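Local coordinates for protein suppressor of fused homolog (Drosophila melanogaster, PDB 6LPH) that probably binds and sequesters transcription factors, with nuclear-localization-sequence binding also likely, and is seen here, as its N-terminal part, with a bound Fu peptide, at residues Phe200-Glu205 / Gln237-Glu242; Ile55-Tyr60 / Pro128-Ala133; Lys13-Leu18 / Asp81-Glu86. All blocks are in the same frame, centred on the assembly; numbering follows the deposited sequence.

How the contacts relate
The three contacts are spread across the N-terminal part of the protein, the piece built round a mixed sheet. Contact 2 lies nearest the chain's centre, its own centre about 11 Å from that of the chain, while contacts 1 and 3 fall on opposite sides of that centre with their own centres 40 Å apart. Along the chain, contacts 2 and 3 interlock, their segments alternating, and their nearest atoms come within about 7 Å; contact 1 follows after both have closed, about 13 Å from contact 2 at the nearest atoms. The bound peptide reaches two of them: Met57, Thr130 and Trp131 of contact 2 and Leu18 of contact 3 all pack on its side chains.

Contact 1 (Phe200-Glu205 / Gln237-Glu242); sequences FDDELE and QMSVFE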
ATOM      1  N   PHE A 200      10.343  10.668   5.718  1.00 14.05           N
ATOM      2  CA  PHE A 200      10.928  12.012   5.563  1.00 14.81           C
ATOM      3  C   PHE A 200      12.149  11.905   4.668  1.00 15.51           C
ATOM      4  O   PHE A 200      12.696  10.789   4.418  1.00 15.28           O
ATOM      5  CB  PHE A 200      11.380  12.564   6.937  1.00 15.73           C
ATOM      6  CG  PHE A 200      10.282  13.194   7.751  1.00 17.35           C
ATOM      7  CD1 PHE A 200      10.365  14.536   8.123  1.00 20.37           C
ATOM      8  CD2 PHE A 200       9.171  12.439   8.188  1.00 16.20           C
ATOM      9  CE1 PHE A 200       9.352  15.122   8.883  1.00 22.08           C
ATOM     10  CE2 PHE A 200       8.156  13.028   8.943  1.00 18.81           C
ATOM     11  CZ  PHE A 200       8.243  14.378   9.280  1.00 19.45           C
ATOM     12  N   ASP A 201      12.570  13.059   4.186  1.00 17.19           N
ATOM     13  CA  ASP A 201      13.778  13.159   3.380  1.00 19.71           C
ATOM     14  C   ASP A 201      14.978  12.587   4.108  1.00 19.15           C
ATOM     15  O   ASP A 201      15.748  11.863   3.486  1.00 17.58           O
ATOM     16  CB  ASP A 201      14.098  14.615   3.005  1.00 20.28           C
ATOM     17  CG  ASP A 201      13.183  15.172   1.909  1.00 23.75           C
ATOM     18  OD1 ASP A 201      12.177  14.543   1.529  1.00 24.26           O
ATOM     19  OD2 ASP A 201      13.471  16.291   1.432  1.00 30.87           O
ATOM     20  N   ASP A 202      15.159  12.924   5.397  1.00 18.15           N
ATOM     21  CA  ASP A 202      16.345  12.431   6.121  1.00 18.43           C
ATOM     22  C   ASP A 202      16.278  10.916   6.358  1.00 17.04           C
ATOM     23  O   ASP A 202      17.300  10.225   6.297  1.00 17.66           O
ATOM     24  CB  ASP A 202      16.653  13.223   7.418  1.00 17.90           C
ATOM     25  CG  ASP A 202      15.515  13.182   8.453  1.00 20.35           C
ATOM     26  OD1 ASP A 202      14.386  12.771   8.119  1.00 22.61           O
ATOM     27  OD2 ASP A 202      15.747  13.593   9.613  1.00 23.08           O
ATOM     28  N   GLU A 203      15.068  10.405   6.587  1.00 16.02           N
ATOM     29  CA  GLU A 203      14.858   8.953   6.732  1.00 16.50           C
ATOM     30  C   GLU A 203      15.246   8.222   5.434  1.00 16.64           C
ATOM     31  O   GLU A 203      15.923   7.166   5.454  1.00 14.99           O
ATOM     32  CB  GLU A 203      13.400   8.663   7.146  1.00 15.86           C
ATOM     33  CG  GLU A 203      13.131   8.995   8.621  1.00 17.20           C
ATOM     34  CD  GLU A 203      11.672   9.265   8.990  1.00 14.58           C
ATOM     35  OE1 GLU A 203      11.447   9.623  10.173  1.00 12.63           O
ATOM     36  OE2 GLU A 203      10.755   9.122   8.142  1.00 13.15           O
ATOM     37  N   LEU A 204      14.819   8.790   4.308  1.00 17.52           N
ATOM     38  CA  LEU A 204      15.172   8.238   2.999  1.00 19.02           C
ATOM     39  C   LEU A 204      16.686   8.301   2.818  1.00 17.86           C
ATOM     40  O   LEU A 204      17.319   7.315   2.432  1.00 18.73           O
ATOM     41  CB  LEU A 204      14.479   8.993   1.853  1.00 17.74           C
ATOM     42  CG  LEU A 204      15.118   8.599   0.519  1.00 19.92           C
ATOM     43  CD1 LEU A 204      14.623   7.213   0.132  1.00 21.37           C
ATOM     44  CD2 LEU A 204      14.893   9.632  -0.575  1.00 19.34           C
ATOM     45  N   GLU A 205      17.258   9.457   3.128  1.00 18.52           N
ATOM     46  CA  GLU A 205      18.708   9.632   2.978  1.00 20.37           C
ATOM     47  C   GLU A 205      19.481   8.535   3.720  1.00 18.58           C
ATOM     48  O   GLU A 205      20.403   7.946   3.163  1.00 18.26           O
ATOM     49  CB  GLU A 205      19.137  11.041   3.426  1.00 21.46           C
ATOM     50  CG  GLU A 205      20.356  11.544   2.684  1.00 30.53           C
ATOM     51  CD  GLU A 205      20.187  12.956   2.104  1.00 39.02           C
ATOM     52  OE1 GLU A 205      21.228  13.608   1.887  1.00 34.99           O
ATOM     53  OE2 GLU A 205      19.030  13.427   1.863  1.00 43.89           O
ATOM     54  N   GLN A 237       5.022  15.297  11.807  1.00 19.15           N
ATOM     55  CA  GLN A 237       5.690  16.606  11.782  1.00 24.01           C
ATOM     56  C   GLN A 237       7.195  16.525  11.901  1.00 22.62           C
ATOM     57  O   GLN A 237       7.891  17.415  11.436  1.00 22.77           O
ATOM     58  CB  GLN A 237       5.119  17.545  12.852  1.00 26.10           C
ATOM     59  CG  GLN A 237       3.752  18.162  12.518  1.00 25.89           C
ATOM     60  CD  GLN A 237       3.672  18.743  11.112  1.00 30.43           C
ATOM     61  OE1 GLN A 237       2.809  18.366  10.325  1.00 33.15           O
ATOM     62  NE2 GLN A 237       4.590  19.645  10.780  1.00 37.43           N
ATOM     63  N   MET A 238       7.694  15.444  12.498  1.00 23.22           N
ATOM     64  CA  MET A 238       9.121  15.321  12.811  1.00 22.99           C
ATOM     65  C   MET A 238       9.606  13.938  12.422  1.00 19.58           C
ATOM     66  O   MET A 238       8.847  12.976  12.547  1.00 20.22           O
ATOM     67  CB  MET A 238       9.370  15.566  14.307  1.00 22.74           C
ATOM     68  CG  MET A 238       9.367  17.051  14.693  1.00 33.03           C
ATOM     69  SD  MET A 238       9.465  17.387  16.464  1.00 47.34           S
ATOM     70  CE  MET A 238      11.169  16.972  16.820  1.00 44.85           C
ATOM     71  N   SER A 239      10.853  13.845  11.942  1.00 19.88           N
ATOM     72  CA  SER A 239      11.436  12.560  11.572  1.00 15.79           C
ATOM     73  C   SER A 239      11.886  11.849  12.810  1.00 16.51           C
ATOM     74  O   SER A 239      11.997  12.446  13.898  1.00 17.95           O
ATOM     75  CB  SER A 239      12.637  12.728  10.640  1.00 17.09           C
ATOM     76  OG  SER A 239      13.748  13.245  11.348  1.00 19.80           O
ATOM     77  N   VAL A 240      12.205  10.569  12.640  1.00 16.60           N
ATOM     78  CA  VAL A 240      12.664   9.759  13.754  1.00 16.11           C
ATOM     79  C   VAL A 240      13.962  10.321  14.340  1.00 16.72           C
ATOM     80  O   VAL A 240      14.187  10.268  15.556  1.00 17.81           O
ATOM     81  CB  VAL A 240      12.825   8.278  13.329  1.00 17.41           C
ATOM     82  CG1 VAL A 240      14.016   8.095  12.376  1.00 17.02           C
ATOM     83  CG2 VAL A 240      12.921   7.380  14.556  1.00 16.61           C
ATOM     84  N   PHE A 241      14.819  10.858  13.468  1.00 16.36           N
ATOM     85  CA  PHE A 241      16.087  11.414  13.901  1.00 16.96           C
ATOM     86  C   PHE A 241      15.894  12.723  14.684  1.00 18.92           C
ATOM     87  O   PHE A 241      16.716  13.055  15.543  1.00 22.04           O
ATOM     88  CB  PHE A 241      17.012  11.628  12.685  1.00 17.64           C
ATOM     89  CG  PHE A 241      17.285  10.369  11.909  1.00 18.02           C
ATOM     90  CD1 PHE A 241      16.801  10.216  10.606  1.00 17.98           C
ATOM     91  CD2 PHE A 241      17.982   9.318  12.497  1.00 16.59           C
ATOM     92  CE1 PHE A 241      17.025   9.044   9.903  1.00 19.42           C
ATOM     93  CE2 PHE A 241      18.212   8.143  11.797  1.00 19.70           C
ATOM     94  CZ  PHE A 241      17.733   8.002  10.497  1.00 16.68           C
ATOM     95  N   GLU A 242      14.840  13.475  14.365  1.00 21.43           N
ATOM     96  CA  GLU A 242      14.462  14.667  15.155  1.00 21.84           C
ATOM     97  C   GLU A 242      13.862  14.245  16.494  1.00 22.45           C
ATOM     98  O   GLU A 242      14.176  14.839  17.524  1.00 27.75           O
ATOM     99  CB  GLU A 242      13.435  15.549  14.432  1.00 25.38           C
ATOM    100  CG  GLU A 242      13.946  16.298  13.225  1.00 31.28           C
ATOM    101  CD  GLU A 242      12.826  16.998  12.478  1.00 30.33           C
ATOM    102  OE1 GLU A 242      12.179  16.362  11.616  1.00 25.66           O
ATOM    103  OE2 GLU A 242      12.593  18.194  12.751  1.00 43.17           O
TER
HETATM  104  O   HOH W   1      14.237  15.909   9.560  1.00 38.05           O
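Two helix starts meet here through polar side chains beside an aromatic ring: Phe200-Glu205, where the chain leaves strand 189-199 for helix 201-219, and Gln237-Glu242, which opens helix 240-243. Glu203 is the hub. Its chain runs extended beyond CG, and Glu203 OE1 takes the backbone N of Val240 at 2.7 Å, almost along the C-O axis and fairly straight at 161°. OE2 turns back to its own helix start and accepts from Phe200 N, which arrives 46° out of the carboxylate plane. Arg236 adds a salt bridge to OE1, so the buried carboxylate is held from several sides. Replacing it with an alanine would probably leave Val240 N, Phe200 N and Arg236 without their acceptor.

Ser239 is the N-cap of the second helix and forms a capping box with Glu242: its OG accepts from Glu242 N, while Glu242 OE1 accepts from Ser239 N at 2.9 Å. The same Ser239 OG donates to the syn lone pair of Asp202 OD2, 2.7 Å away, reached because Asp202 CG sits between its backbone N and carbonyl carbon (chi1 60°). The Phe200 ring turns a face to Ser239, whose CB makes a CH-pi contact 4.1 Å from the Phe200 ring centroid. Phe241 turns its ring edge to Asp202 OD2 and Glu203 CA, with Val240 CG1 over one face.

Contact 2 (Ile55-Tyr60 / Pro128-Ala133); sequences ISMYNY and PPTWPA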
ATOM      1  N   ILE A  55      -7.689  -2.967  -5.875  1.00 10.53           N
ATOM      2  CA  ILE A  55      -7.064  -2.621  -4.602  1.00  9.92           C
ATOM      3  C   ILE A  55      -8.141  -2.766  -3.536  1.00 10.63           C
ATOM      4  O   ILE A  55      -9.154  -2.063  -3.561  1.00 12.39           O
ATOM      5  CB  ILE A  55      -6.446  -1.208  -4.623  1.00 10.58           C
ATOM      6  CG1 ILE A  55      -5.305  -1.223  -5.650  1.00 12.77           C
ATOM      7  CG2 ILE A  55      -5.921  -0.795  -3.227  1.00  9.48           C
ATOM      8  CD1 ILE A  55      -5.140   0.055  -6.388  1.00 18.52           C
ATOM      9  N   SER A  56      -7.953  -3.715  -2.632  1.00  9.91           N
ATOM     10  CA  SER A  56      -8.876  -3.849  -1.508  1.00 10.18           C
ATOM     11  C   SER A  56      -8.556  -2.823  -0.431  1.00 10.09           C
ATOM     12  O   SER A  56      -7.399  -2.486  -0.211  1.00 10.10           O
ATOM     13  CB  SER A  56      -8.770  -5.235  -0.874  1.00 11.17           C
ATOM     14  OG  SER A  56      -9.399  -6.194  -1.699  1.00 14.33           O
ATOM     15  N   MET A  57      -9.582  -2.386   0.287  1.00 10.00           N
ATOM     16  CA  MET A  57      -9.388  -1.406   1.377  1.00 11.30           C
ATOM     17  C   MET A  57     -10.051  -1.949   2.626  1.00 13.41           C
ATOM     18  O   MET A  57     -11.236  -2.306   2.583  1.00 16.33           O
ATOM     19  CB  MET A  57     -10.024  -0.069   0.974  1.00 12.19           C
ATOM     20  CG  MET A  57      -9.558   0.414  -0.404  1.00 13.07           C
ATOM     21  SD  MET A  57     -10.085   2.134  -0.709  1.00 17.06           S
ATOM     22  CE  MET A  57     -11.803   1.845  -1.110  1.00 18.21           C
ATOM     23  N   TYR A  58      -9.297  -2.054   3.726  1.00 12.57           N
ATOM     24  CA  TYR A  58      -9.861  -2.555   4.971  1.00 13.51           C
ATOM     25  C   TYR A  58      -9.697  -1.522   6.076  1.00 13.28           C
ATOM     26  O   TYR A  58      -8.773  -0.723   6.043  1.00 11.86           O
ATOM     27  CB  TYR A  58      -9.129  -3.840   5.408  1.00 12.99           C
ATOM     28  CG  TYR A  58      -9.426  -5.058   4.576  1.00 13.23           C
ATOM     29  CD1 TYR A  58      -8.611  -5.407   3.473  1.00 15.17           C
ATOM     30  CD2 TYR A  58     -10.520  -5.873   4.880  1.00 13.91           C
ATOM     31  CE1 TYR A  58      -8.888  -6.529   2.701  1.00 14.54           C
ATOM     32  CE2 TYR A  58     -10.786  -7.025   4.135  1.00 14.00           C
ATOM     33  CZ  TYR A  58      -9.978  -7.350   3.057  1.00 15.68           C
ATOM     34  OH  TYR A  58     -10.275  -8.473   2.314  1.00 16.55           O
ATOM     35  N   ASN A  59     -10.598  -1.568   7.054  1.00 14.12           N
ATOM     36  CA  ASN A  59     -10.411  -0.842   8.302  1.00 14.73           C
ATOM     37  C   ASN A  59      -9.703  -1.732   9.282  1.00 14.67           C
ATOM     38  O   ASN A  59     -10.102  -2.891   9.463  1.00 19.57           O
ATOM     39  CB  ASN A  59     -11.759  -0.448   8.927  1.00 17.16           C
ATOM     40  CG  ASN A  59     -11.583   0.366  10.202  1.00 19.14           C
ATOM     41  OD1 ASN A  59     -11.091   1.478  10.151  1.00 27.26           O
ATOM     42  ND2 ASN A  59     -11.963  -0.190  11.341  1.00 20.46           N
ATOM     43  N   TYR A  60      -8.667  -1.206   9.926  1.00 12.59           N
ATOM     44  CA  TYR A  60      -8.038  -1.928  11.032  1.00 14.70           C
ATOM     45  C   TYR A  60      -8.223  -1.122  12.328  1.00 14.72           C
ATOM     46  O   TYR A  60      -7.675  -0.027  12.441  1.00 13.99           O
ATOM     47  CB  TYR A  60      -6.541  -2.222  10.777  1.00 14.02           C
ATOM     48  CG  TYR A  60      -6.024  -3.172  11.836  1.00 15.15           C
ATOM     49  CD1 TYR A  60      -5.291  -2.704  12.932  1.00 12.42           C
ATOM     50  CD2 TYR A  60      -6.329  -4.560  11.770  1.00 16.09           C
ATOM     51  CE1 TYR A  60      -4.865  -3.601  13.947  1.00 15.44           C
ATOM     52  CE2 TYR A  60      -5.919  -5.439  12.770  1.00 17.09           C
ATOM     53  CZ  TYR A  60      -5.192  -4.960  13.853  1.00 16.36           C
ATOM     54  OH  TYR A  60      -4.779  -5.842  14.846  1.00 20.49           O
ATOM     55  N   PRO A 128     -13.024   4.709   3.333  1.00 17.77           N
ATOM     56  CA  PRO A 128     -11.577   4.952   3.344  1.00 17.67           C
ATOM     57  C   PRO A 128     -11.211   5.954   2.251  1.00 17.88           C
ATOM     58  O   PRO A 128     -11.896   5.990   1.221  1.00 19.18           O
ATOM     59  CB  PRO A 128     -10.973   3.591   2.949  1.00 18.35           C
ATOM     60  CG  PRO A 128     -12.084   2.588   3.139  1.00 20.89           C
ATOM     61  CD  PRO A 128     -13.357   3.337   2.907  1.00 21.90           C
ATOM     62  N   PRO A 129     -10.141   6.746   2.450  1.00 15.20           N
ATOM     63  CA  PRO A 129      -9.630   7.564   1.344  1.00 15.49           C
ATOM     64  C   PRO A 129      -9.209   6.669   0.188  1.00 15.19           C
ATOM     65  O   PRO A 129      -8.764   5.527   0.413  1.00 14.76           O
ATOM     66  CB  PRO A 129      -8.404   8.247   1.940  1.00 16.12           C
ATOM     67  CG  PRO A 129      -8.515   8.109   3.410  1.00 16.48           C
ATOM     68  CD  PRO A 129      -9.292   6.851   3.649  1.00 14.81           C
ATOM     69  N   THR A 130      -9.391   7.148  -1.040  1.00 14.67           N
ATOM     70  CA  THR A 130      -9.084   6.327  -2.201  1.00 13.33           C
ATOM     71  C   THR A 130      -7.816   6.801  -2.877  1.00 14.12           C
ATOM     72  O   THR A 130      -7.292   6.134  -3.757  1.00 15.13           O
ATOM     73  CB  THR A 130     -10.243   6.272  -3.229  1.00 14.43           C
ATOM     74  OG1 THR A 130     -10.630   7.611  -3.585  1.00 16.22           O
ATOM     75  CG2 THR A 130     -11.468   5.533  -2.674  1.00 14.92           C
ATOM     76  N   TRP A 131      -7.288   7.937  -2.449  1.00 14.73           N
ATOM     77  CA  TRP A 131      -6.026   8.417  -3.036  1.00 15.48           C
ATOM     78  C   TRP A 131      -4.874   7.407  -2.999  1.00 15.08           C
ATOM     79  O   TRP A 131      -4.056   7.410  -3.920  1.00 15.96           O
ATOM     80  CB  TRP A 131      -5.637   9.826  -2.532  1.00 14.37           C
ATOM     81  CG  TRP A 131      -5.180   9.850  -1.081  1.00 14.55           C
ATOM     82  CD1 TRP A 131      -5.907  10.254   0.032  1.00 14.09           C
ATOM     83  CD2 TRP A 131      -3.863   9.428  -0.549  1.00 14.59           C
ATOM     84  NE1 TRP A 131      -5.157  10.124   1.175  1.00 14.86           N
ATOM     85  CE2 TRP A 131      -3.924   9.631   0.901  1.00 14.50           C
ATOM     86  CE3 TRP A 131      -2.690   8.912  -1.112  1.00 14.70           C
ATOM     87  CZ2 TRP A 131      -2.838   9.353   1.734  1.00 14.56           C
ATOM     88  CZ3 TRP A 131      -1.603   8.634  -0.263  1.00 14.40           C
ATOM     89  CH2 TRP A 131      -1.684   8.825   1.123  1.00 14.63           C
ATOM     90  N   PRO A 132      -4.796   6.518  -1.973  1.00 14.07           N
ATOM     91  CA  PRO A 132      -3.680   5.554  -1.991  1.00 14.26           C
ATOM     92  C   PRO A 132      -3.719   4.576  -3.169  1.00 16.08           C
ATOM     93  O   PRO A 132      -2.680   4.024  -3.536  1.00 16.81           O
ATOM     94  CB  PRO A 132      -3.811   4.842  -0.624  1.00 12.38           C
ATOM     95  CG  PRO A 132      -4.408   5.954   0.245  1.00 13.76           C
ATOM     96  CD  PRO A 132      -5.488   6.455  -0.672  1.00 13.84           C
ATOM     97  N   ALA A 133      -4.893   4.378  -3.766  1.00 16.30           N
ATOM     98  CA  ALA A 133      -5.013   3.552  -4.967  1.00 17.98           C
ATOM     99  C   ALA A 133      -4.190   4.081  -6.149  1.00 18.21           C
ATOM    100  O   ALA A 133      -3.541   3.280  -6.815  1.00 17.68           O
ATOM    101  CB  ALA A 133      -6.484   3.357  -5.365  1.00 18.56           C
TER
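Met57 reaches from its strand across the loop Pro128-Thr130, its side chain touching Pro128, Pro129 and Thr130 in turn. Met57 CB lies 4.0 Å from CG of the Pro128 ring, and the two side chains run obliquely to one another. Farther out, Met57 SD comes to 3.8 Å from the carbonyl O of Pro129 and also lies near Pro128 CB. The chain bends at its last torsion (chi3 -77°), which carries the methyl Met57 CE to Thr130, 4.0 Å from Thr130 CG2. Two residues back on the same side of the strand, Ile55 sends its CD1 to the first turn of the helix, where Ala133 receives it with CB at 3.7 Å and its carbonyl O at 3.6 Å from that same Ile55 CD1.

Here the lead-in and first turn of helix 131-146 pack on a face of the mixed sheet, at strand 54-60, which lies between strands 36-40 and 71-77, antiparallel to both. Leu36 and Val38 of the neighbouring strand join the apolar layer, and Tyr74 on the other side packs on Met57 and hydrogen-bonds through its OH to Pro129 O. Apolar side chains of the bound peptide pack on Met57 and on Thr130, and one of its polar side chains hydrogen-bonds Thr130 OG1.

Contact 3 (Lys13-Leu18 / Asp81-Glu86); sequences KPPPGL and DLHGDE
The carbonyl O of Leu82 points into the start of helix 16-28 and gathers two backbone donors. Leu18 N makes the firmer bond, 3.2 Å from Leu82 O, in the carbonyl plane and on a lone pair; Gly17 N lies 3.0 Å from the same oxygen but its bond is weak, bent to 126°. Two proline rings touch the carbonyls: Pro15 CB sits 3.4 Å from Leu82 O, and Pro16 CD is as close to His83 O. Gly17 allows the backbones this close, its CA pointing a C-H at Asp81 O over 3.5 Å; a side chain there would run into Asp81 O and Leu82 CA.

The acceptor thus engages N-H groups of a helix's first turn, just past Pro15 at the N-cap position, and fastens the N-terminal helix to the loop that follows strand 71-77. Asp81 OD2 helps shape that loop, accepting from His83 N in an Asx turn and, at 2.8 Å, from Gly84 N, which extends it to an Asx motif; both come from the same face of its carboxylate. With Leu82 CG anti to its own carbonyl carbon (chi1 -59°), Leu82 CD2 is brought to 4.0 Å from Leu18 CA, and both leucines pack on Phe77. The bound peptide sets an aromatic side chain against Leu18, while Trp45 meets the His83 ring edge-to-face.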
ATOM      1  N   LYS A  13     -14.110 -22.473 -11.996  1.00 75.71           N
ATOM      2  CA  LYS A  13     -13.024 -22.295 -10.991  1.00 68.57           C
ATOM      3  C   LYS A  13     -12.373 -20.911 -11.138  1.00 62.29           C
ATOM      4  O   LYS A  13     -11.991 -20.528 -12.247  1.00 59.15           O
ATOM      5  CB  LYS A  13     -11.990 -23.406 -11.130  1.00 68.54           C
ATOM      6  N   PRO A  14     -12.239 -20.162 -10.018  1.00 57.21           N
ATOM      7  CA  PRO A  14     -11.787 -18.760 -10.026  1.00 46.79           C
ATOM      8  C   PRO A  14     -10.340 -18.606 -10.471  1.00 37.35           C
ATOM      9  O   PRO A  14      -9.631 -19.625 -10.596  1.00 37.12           O
ATOM     10  CB  PRO A  14     -11.913 -18.329  -8.553  1.00 48.44           C
ATOM     11  CG  PRO A  14     -12.710 -19.395  -7.886  1.00 52.40           C
ATOM     12  CD  PRO A  14     -12.408 -20.655  -8.640  1.00 55.95           C
ATOM     13  N   PRO A  15      -9.894 -17.349 -10.723  1.00 33.63           N
ATOM     14  CA  PRO A  15      -8.481 -17.219 -11.063  1.00 27.24           C
ATOM     15  C   PRO A  15      -7.649 -17.529  -9.826  1.00 22.57           C
ATOM     16  O   PRO A  15      -7.874 -16.937  -8.771  1.00 23.13           O
ATOM     17  CB  PRO A  15      -8.339 -15.759 -11.533  1.00 25.52           C
ATOM     18  CG  PRO A  15      -9.716 -15.155 -11.455  1.00 28.82           C
ATOM     19  CD  PRO A  15     -10.547 -16.032 -10.578  1.00 30.57           C
ATOM     20  N   PRO A  16      -6.713 -18.485  -9.955  1.00 23.49           N
ATOM     21  CA  PRO A  16      -6.079 -19.147  -8.811  1.00 19.88           C
ATOM     22  C   PRO A  16      -5.190 -18.247  -7.960  1.00 19.00           C
ATOM     23  O   PRO A  16      -5.128 -18.430  -6.731  1.00 17.16           O
ATOM     24  CB  PRO A  16      -5.253 -20.282  -9.443  1.00 22.06           C
ATOM     25  CG  PRO A  16      -5.508 -20.228 -10.908  1.00 23.71           C
ATOM     26  CD  PRO A  16      -6.169 -18.943 -11.247  1.00 24.44           C
ATOM     27  N   GLY A  17      -4.492 -17.303  -8.595  1.00 17.47           N
ATOM     28  CA  GLY A  17      -3.680 -16.355  -7.841  1.00 16.47           C
ATOM     29  C   GLY A  17      -4.579 -15.417  -7.060  1.00 17.82           C
ATOM     30  O   GLY A  17      -4.395 -15.211  -5.848  1.00 18.75           O
ATOM     31  N   LEU A  18      -5.562 -14.847  -7.740  1.00 16.88           N
ATOM     32  CA  LEU A  18      -6.527 -13.941  -7.084  1.00 17.79           C
ATOM     33  C   LEU A  18      -7.200 -14.678  -5.899  1.00 16.14           C
ATOM     34  O   LEU A  18      -7.224 -14.172  -4.782  1.00 16.06           O
ATOM     35  CB  LEU A  18      -7.564 -13.483  -8.109  1.00 20.28           C
ATOM     36  CG  LEU A  18      -8.297 -12.133  -8.054  1.00 24.99           C
ATOM     37  CD1 LEU A  18      -9.595 -12.328  -8.812  1.00 25.20           C
ATOM     38  CD2 LEU A  18      -8.558 -11.593  -6.676  1.00 25.78           C
ATOM     39  N   ASP A  81       0.915 -13.027 -10.137  1.00 12.93           N
ATOM     40  CA  ASP A  81       0.209 -13.661 -11.241  1.00 14.08           C
ATOM     41  C   ASP A  81      -1.180 -14.104 -10.772  1.00 14.03           C
ATOM     42  O   ASP A  81      -1.339 -15.216 -10.253  1.00 15.50           O
ATOM     43  CB  ASP A  81       1.018 -14.851 -11.786  1.00 15.83           C
ATOM     44  CG  ASP A  81       0.341 -15.539 -12.959  1.00 18.00           C
ATOM     45  OD1 ASP A  81       0.862 -16.574 -13.425  1.00 22.13           O
ATOM     46  OD2 ASP A  81      -0.726 -15.069 -13.410  1.00 18.29           O
ATOM     47  N   LEU A  82      -2.170 -13.225 -10.950  1.00 12.26           N
ATOM     48  CA  LEU A  82      -3.555 -13.509 -10.553  1.00 13.97           C
ATOM     49  C   LEU A  82      -4.195 -14.663 -11.341  1.00 14.89           C
ATOM     50  O   LEU A  82      -5.078 -15.353 -10.839  1.00 15.26           O
ATOM     51  CB  LEU A  82      -4.411 -12.255 -10.776  1.00 11.97           C
ATOM     52  CG  LEU A  82      -3.976 -10.980 -10.009  1.00 11.71           C
ATOM     53  CD1 LEU A  82      -4.926  -9.786 -10.298  1.00 10.78           C
ATOM     54  CD2 LEU A  82      -3.870 -11.265  -8.505  1.00 11.76           C
ATOM     55  N   HIS A  83      -3.779 -14.850 -12.587  1.00 16.45           N
ATOM     56  CA  HIS A  83      -4.558 -15.678 -13.507  1.00 16.19           C
ATOM     57  C   HIS A  83      -3.932 -16.974 -13.907  1.00 16.91           C
ATOM     58  O   HIS A  83      -4.640 -17.918 -14.155  1.00 20.10           O
ATOM     59  CB  HIS A  83      -4.920 -14.883 -14.745  1.00 17.20           C
ATOM     60  CG  HIS A  83      -5.652 -13.611 -14.439  1.00 17.68           C
ATOM     61  ND1 HIS A  83      -6.982 -13.577 -14.232  1.00 22.33           N
ATOM     62  CD2 HIS A  83      -5.201 -12.300 -14.342  1.00 18.04           C
ATOM     63  CE1 HIS A  83      -7.368 -12.302 -13.998  1.00 21.15           C
ATOM     64  NE2 HIS A  83      -6.274 -11.523 -14.057  1.00 20.36           N
ATOM     65  N   GLY A  84      -2.610 -17.012 -14.034  1.00 19.64           N
ATOM     66  CA  GLY A  84      -1.916 -18.237 -14.397  1.00 22.24           C
ATOM     67  C   GLY A  84      -1.835 -18.519 -15.888  1.00 21.45           C
ATOM     68  O   GLY A  84      -1.266 -19.531 -16.275  1.00 25.15           O
ATOM     69  N   ASP A  85      -2.378 -17.632 -16.726  1.00 21.74           N
ATOM     70  CA  ASP A  85      -2.457 -17.899 -18.179  1.00 23.08           C
ATOM     71  C   ASP A  85      -1.638 -16.945 -19.073  1.00 20.97           C
ATOM     72  O   ASP A  85      -1.853 -16.890 -20.300  1.00 18.70           O
ATOM     73  CB  ASP A  85      -3.924 -17.946 -18.637  1.00 23.36           C
ATOM     74  CG  ASP A  85      -4.655 -16.620 -18.427  1.00 21.24           C
ATOM     75  OD1 ASP A  85      -5.862 -16.552 -18.745  1.00 26.82           O
ATOM     76  OD2 ASP A  85      -4.047 -15.658 -17.932  1.00 19.81           O
ATOM     77  N   GLU A  86      -0.714 -16.208 -18.451  1.00 17.96           N
ATOM     78  CA  GLU A  86       0.265 -15.364 -19.137  1.00 19.46           C
ATOM     79  C   GLU A  86      -0.376 -14.144 -19.794  1.00 19.36           C
ATOM     80  O   GLU A  86       0.217 -13.527 -20.701  1.00 21.85           O
ATOM     81  CB  GLU A  86       1.129 -16.165 -20.140  1.00 22.25           C
ATOM     82  CG  GLU A  86       1.918 -17.308 -19.511  1.00 24.79           C
ATOM     83  CD  GLU A  86       2.938 -17.950 -20.446  1.00 31.58           C
ATOM     84  OE1 GLU A  86       4.166 -17.830 -20.187  1.00 31.95           O
ATOM     85  OE2 GLU A  86       2.528 -18.592 -21.438  1.00 32.50           O
TER